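Local coordinates for protein peptidoglycan glycosyltransferase (PDB 4MNR) that belongs to the penicillin-binding proteins, pairing a dimerisation-type domain with a domain of the beta-lactamase clan, at residues A59-G64 against M145-T150; G140-M145 against P340-S345. All blocks are in the same frame, centred on the assembly; numbering follows the deposited sequence. Where two conformers were deposited one is given.

Contact 1 of 2, residues A59-G64 against M145-T150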
loop_
_atom_site.group_PDB
_atom_site.type_symbol
_atom_site.label_atom_id
_atom_site.label_comp_id
_atom_site.label_asym_id
_atom_site.label_seq_id
_atom_site.Cartn_x
_atom_site.Cartn_y
_atom_site.Cartn_z
ATOM N N ALA A 59 1.509 7.481 -14.477
ATOM C CA ALA A 59 1.049 8.089 -13.230
ATOM C C ALA A 59 -0.205 8.965 -13.371
ATOM O O ALA A 59 -0.327 9.977 -12.695
ATOM C CB ALA A 59 2.195 8.898 -12.584
ATOM N N SER A 60 -1.139 8.560 -14.225
ATOM C CA SER A 60 -2.314 9.388 -14.485
ATOM C C SER A 60 -3.086 9.812 -13.241
ATOM O O SER A 60 -3.467 10.976 -13.115
ATOM C CB SER A 60 -3.263 8.691 -15.456
ATOM O OG SER A 60 -2.650 8.599 -16.719
ATOM N N HIS A 61 -3.349 8.876 -12.340
ATOM C CA HIS A 61 -4.153 9.212 -11.166
ATOM C C HIS A 61 -3.430 10.184 -10.260
ATOM O O HIS A 61 -4.053 11.037 -9.634
ATOM C CB HIS A 61 -4.516 7.956 -10.386
ATOM C CG HIS A 61 -5.344 6.999 -11.173
ATOM N ND1 HIS A 61 -4.791 6.070 -12.027
ATOM C CD2 HIS A 61 -6.686 6.845 -11.260
ATOM C CE1 HIS A 61 -5.760 5.380 -12.602
ATOM N NE2 HIS A 61 -6.917 5.826 -12.152
ATOM N N VAL A 62 -2.111 10.036 -10.179
ATOM C CA VAL A 62 -1.291 10.914 -9.354
ATOM C C VAL A 62 -1.229 12.338 -9.921
ATOM O O VAL A 62 -1.451 13.314 -9.189
ATOM C CB VAL A 62 0.136 10.359 -9.190
ATOM C CG1 VAL A 62 1.069 11.422 -8.626
ATOM C CG2 VAL A 62 0.133 9.137 -8.273
ATOM N N VAL A 63 -0.964 12.456 -11.221
ATOM C CA VAL A 63 -0.822 13.773 -11.838
ATOM C C VAL A 63 -2.141 14.546 -11.780
ATOM O O VAL A 63 -2.171 15.729 -11.430
ATOM C CB VAL A 63 -0.237 13.705 -13.289
ATOM C CG1 VAL A 63 -1.138 12.937 -14.230
ATOM C CG2 VAL A 63 0.005 15.118 -13.848
ATOM N N GLY A 64 -3.240 13.853 -12.052
ATOM C CA GLY A 64 -4.544 14.477 -12.046
ATOM C C GLY A 64 -4.739 15.350 -13.269
ATOM O O GLY A 64 -3.992 15.271 -14.243
HETATM N N MSE A 145 3.499 4.848 -7.830
HETATM C CA MSE A 145 2.157 4.788 -7.280
HETATM C C MSE A 145 1.229 4.629 -8.469
HETATM O O MSE A 145 1.070 5.557 -9.264
HETATM C CB MSE A 145 1.840 6.050 -6.458
HETATM C CG MSE A 145 0.450 6.074 -5.878
HETATM SE SE MSE A 145 0.253 7.534 -4.586
HETATM C CE MSE A 145 0.683 6.522 -3.000
ATOM N N ALA A 146 0.676 3.424 -8.627
ATOM C CA ALA A 146 -0.143 3.072 -9.804
ATOM C C ALA A 146 -1.492 2.484 -9.427
ATOM O O ALA A 146 -1.605 1.722 -8.469
ATOM C CB ALA A 146 0.588 2.081 -10.697
ATOM N N SER A 147 -2.514 2.842 -10.198
ATOM C CA SER A 147 -3.835 2.240 -10.052
ATOM C C SER A 147 -4.263 1.699 -11.412
ATOM O O SER A 147 -3.843 2.221 -12.449
ATOM C CB SER A 147 -4.853 3.279 -9.576
ATOM O OG SER A 147 -4.424 3.896 -8.378
ATOM N N ALA A 148 -5.080 0.651 -11.402
ATOM C CA ALA A 148 -5.625 0.073 -12.623
ATOM C C ALA A 148 -7.078 -0.306 -12.366
ATOM O O ALA A 148 -7.404 -0.772 -11.289
ATOM C CB ALA A 148 -4.816 -1.155 -13.030
ATOM N N PRO A 149 -7.962 -0.120 -13.362
ATOM C CA PRO A 149 -7.707 0.363 -14.721
ATOM C C PRO A 149 -7.277 1.814 -14.759
ATOM O O PRO A 149 -7.493 2.581 -13.814
ATOM C CB PRO A 149 -9.068 0.213 -15.413
ATOM C CG PRO A 149 -9.825 -0.746 -14.589
ATOM C CD PRO A 149 -9.366 -0.511 -13.182
ATOM N N THR A 150 -6.636 2.178 -15.857
ATOM C CA THR A 150 -6.118 3.521 -15.976
ATOM C C THR A 150 -6.504 4.128 -17.317
ATOM O O THR A 150 -7.340 3.578 -18.052
ATOM C CB THR A 150 -4.586 3.541 -15.724
ATOM O OG1 THR A 150 -4.138 4.895 -15.582
ATOM C CG2 THR A 150 -3.842 2.847 -16.863
HETATM O O HOH W 1 -2.203 5.238 -12.074
HETATM O O HOH W 2 -0.961 7.027 -10.472
#

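Contact 2 of 2, residues G140-M145 against P340-S345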
loop_
_atom_site.group_PDB
_atom_site.type_symbol
_atom_site.label_atom_id
_atom_site.label_comp_id
_atom_site.label_asym_id
_atom_site.label_seq_id
_atom_site.Cartn_x
_atom_site.Cartn_y
_atom_site.Cartn_z
ATOM N N GLY A 140 10.697 7.613 3.104
ATOM C CA GLY A 140 9.269 7.752 2.880
ATOM C C GLY A 140 8.934 8.208 1.463
ATOM O O GLY A 140 7.764 8.421 1.130
ATOM N N ALA A 141 9.953 8.398 0.624
ATOM C CA ALA A 141 9.689 8.839 -0.751
ATOM C C ALA A 141 8.941 7.775 -1.538
ATOM O O ALA A 141 9.282 6.596 -1.489
ATOM C CB ALA A 141 10.985 9.207 -1.470
ATOM N N ILE A 142 7.936 8.212 -2.283
ATOM C CA ILE A 142 7.166 7.318 -3.142
ATOM C C ILE A 142 7.793 7.230 -4.534
ATOM O O ILE A 142 7.821 8.211 -5.286
ATOM C CB ILE A 142 5.708 7.761 -3.214
ATOM C CG1 ILE A 142 5.086 7.605 -1.820
ATOM C CG2 ILE A 142 4.943 6.911 -4.208
ATOM C CD1 ILE A 142 3.753 8.115 -1.737
ATOM N N LEU A 143 8.320 6.053 -4.862
ATOM C CA LEU A 143 9.025 5.850 -6.132
ATOM C C LEU A 143 8.082 5.441 -7.263
ATOM O O LEU A 143 8.394 5.647 -8.432
ATOM C CB LEU A 143 10.121 4.785 -5.968
ATOM C CG LEU A 143 11.098 4.994 -4.797
ATOM C CD1 LEU A 143 12.139 3.877 -4.744
ATOM C CD2 LEU A 143 11.823 6.342 -4.879
ATOM N N ALA A 144 6.952 4.826 -6.909
ATOM C CA ALA A 144 5.895 4.493 -7.869
ATOM C C ALA A 144 4.553 4.427 -7.144
ATOM O O ALA A 144 4.471 4.018 -5.994
ATOM C CB ALA A 144 6.174 3.139 -8.580
HETATM N N MSE A 145 3.499 4.848 -7.830
HETATM C CA MSE A 145 2.157 4.788 -7.280
HETATM C C MSE A 145 1.229 4.629 -8.469
HETATM O O MSE A 145 1.070 5.557 -9.264
HETATM C CB MSE A 145 1.840 6.050 -6.458
HETATM C CG MSE A 145 0.450 6.074 -5.878
HETATM SE SE MSE A 145 0.253 7.534 -4.586
HETATM C CE MSE A 145 0.683 6.522 -3.000
ATOM N N PRO A 340 5.128 9.327 4.388
ATOM C CA PRO A 340 5.153 9.166 2.924
ATOM C C PRO A 340 5.082 10.525 2.238
ATOM O O PRO A 340 4.331 11.386 2.687
ATOM C CB PRO A 340 3.883 8.366 2.632
ATOM C CG PRO A 340 3.015 8.545 3.856
ATOM C CD PRO A 340 3.968 8.655 5.002
ATOM N N TYR A 341 5.859 10.722 1.181
ATOM C CA TYR A 341 5.746 11.960 0.421
ATOM C C TYR A 341 5.952 11.751 -1.071
ATOM O O TYR A 341 6.609 10.793 -1.490
ATOM C CB TYR A 341 6.686 13.042 0.956
ATOM C CG TYR A 341 8.165 12.823 0.737
ATOM C CD1 TYR A 341 8.887 11.971 1.558
ATOM C CD2 TYR A 341 8.845 13.504 -0.266
ATOM C CE1 TYR A 341 10.234 11.777 1.386
ATOM C CE2 TYR A 341 10.206 13.327 -0.444
ATOM C CZ TYR A 341 10.893 12.459 0.384
ATOM O OH TYR A 341 12.244 12.277 0.220
ATOM N N LEU A 342 5.391 12.674 -1.847
ATOM C CA LEU A 342 5.298 12.547 -3.287
ATOM C C LEU A 342 5.978 13.713 -4.005
ATOM O O LEU A 342 6.312 13.609 -5.179
ATOM C CB LEU A 342 3.811 12.506 -3.650
ATOM C CG LEU A 342 3.281 11.870 -4.921
ATOM C CD1 LEU A 342 4.029 10.598 -5.260
ATOM C CD2 LEU A 342 1.790 11.588 -4.715
ATOM N N VAL A 343 6.161 14.839 -3.310
ATOM C CA VAL A 343 6.796 16.011 -3.928
ATOM C C VAL A 343 8.187 16.231 -3.381
ATOM O O VAL A 343 8.350 16.439 -2.179
ATOM C CB VAL A 343 5.951 17.299 -3.749
ATOM C CG1 VAL A 343 6.720 18.539 -4.271
ATOM C CG2 VAL A 343 4.632 17.132 -4.470
ATOM N N ASP A 344 9.189 16.183 -4.262
ATOM C CA ASP A 344 10.577 16.339 -3.842
ATOM C C ASP A 344 10.944 17.801 -3.715
ATOM O O ASP A 344 11.681 18.207 -2.806
ATOM C CB ASP A 344 11.526 15.695 -4.853
ATOM C CG ASP A 344 12.991 15.962 -4.525
ATOM O OD1 ASP A 344 13.533 15.277 -3.633
ATOM O OD2 ASP A 344 13.600 16.844 -5.162
ATOM N N SER A 345 10.466 18.600 -4.656
ATOM C CA SER A 345 10.868 20.000 -4.668
ATOM C C SER A 345 9.949 20.853 -5.518
ATOM O O SER A 345 9.244 20.352 -6.395
ATOM C CB SER A 345 12.302 20.139 -5.183
ATOM O OG SER A 345 12.419 19.564 -6.472
#

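Contact 1 of 2, residues A59-G64 against M145-T150
Helix 60-63 lies against the end of strand 142-148 and the two residues that follow it, with the CA atoms of His61 and Ser147, like those of Ser60 and Thr150, 7.1 Å apart. The strand is an outermost one of the five-stranded antiparallel sheet of the beta-lactamase-like domain of this penicillin-binding protein, and the short helix belongs to the region matching the dimerisation family. His61 carries most of the contact. With CG anti to its carbonyl carbon (chi1 -62°), its ring reaches over the strand, and Ser147 CB sits on one face as a CH-pi contact, 3.9 Å from the ring centroid and 17° off the normal. Pro149 O meets CE1 of His61 near the ring plane at 3.5 Å, whereas Thr150 OG1 approaches the same carbon obliquely. Partners beyond the segments fix the ring further: NE2 is hydrogen-bonded to Thr171 O, and Tyr151 stacks edge-to-face. In the conformer modelled here, Ser147 OG bonds to Ala176 N.

The side chains of the next residue, Val62, and the selenomethionine Met145 cross at about a right angle, with 3.9 Å between Val62 CG2 and Met145 CG.

The backbone groups of Met145 and Ser147 on this side are turned from strand 130-135, whose Cys132 and Gly130 pair with Ala146 and Ala148, and two waters serve them. Water 1, in the plane of the His61 ring, lies 2.7 Å from His61 ND1 and accepts from Ser147 N. Water 2 accepts from Val62 N at 3.2 Å and donates to Met145 O at 2.8 Å.

Contact 2 of 2, residues G140-M145 against P340-S345
The ring of Tyr341 is laid over the backbone of Ala141, whose CA stands on one face 4.0 Å from the ring centroid and 24° off the normal, a CH-pi contact displaced toward the rim. Beyond that point Ala141 CB touches the phenol end, 3.7 Å from Tyr341 CZ, while Gly140 O comes to the ring obliquely beside CD1. This placement follows from the first torsion of Tyr341 (chi1 70°), which tucks CG between its own backbone N and carbonyl carbon and folds the ring back over the neighbouring chain.

Two backbone hydrogen bonds join the chains next to the ring. Tyr341 N donates to Gly140 O at 3.0 Å, and Pro340 CA adds a CA-H...O contact to that oxygen at 3.3 Å. Ile142 N in turn donates to Tyr341 O at 3.0 Å. Thr112 OG1 gives Tyr341 O a second, weak partner and hydrogen-bonds Ile142 O, which ties the loop after strand 108-111 to both segments.

Further along, the contact becomes apolar. Leu342 sends CD1 obliquely onto the Ile142 side chain, 3.9 Å from Ile142 CB, and its other branch, CD2, faces the selenium of Met145, with Leu342 CD2 and Met145 SE 4.3 Å apart. Ile142 CD1 extends toward Pro340 CB, and Met135 of strand 130-135 borders both residues.

Since Tyr341 bonds on either side of Ala141, to Gly140 O and Ile142 N, the pair forms a single parallel beta bridge, a brief junction between the residues that lead into strand 142-148 of the five-stranded antiparallel sheet and those that lead into strand 343-347 of the mixed sheet.

In the fold
Contacts 1 and 2 both use strand 142-148 and share Met145, with their centres about 14 Å apart. The selenomethionine lies between them, receiving Val62 in contact 1 and Leu342 in contact 2. These two partners also meet directly, Val62 CG1 lying 4.0 Å from Leu342 CD2, so a continuous apolar seam joins the contacts. Along the chain their segments alternate: helix 60-63 comes before the strand and residues 340-345 long after it. Together they place the helix and residues 340-342, just ahead of strand 343-347, against one outermost strand of the five-stranded sheet and the residues that lead into it; contact 2 is buried, whereas contact 1 is partly buried and contains bridging water.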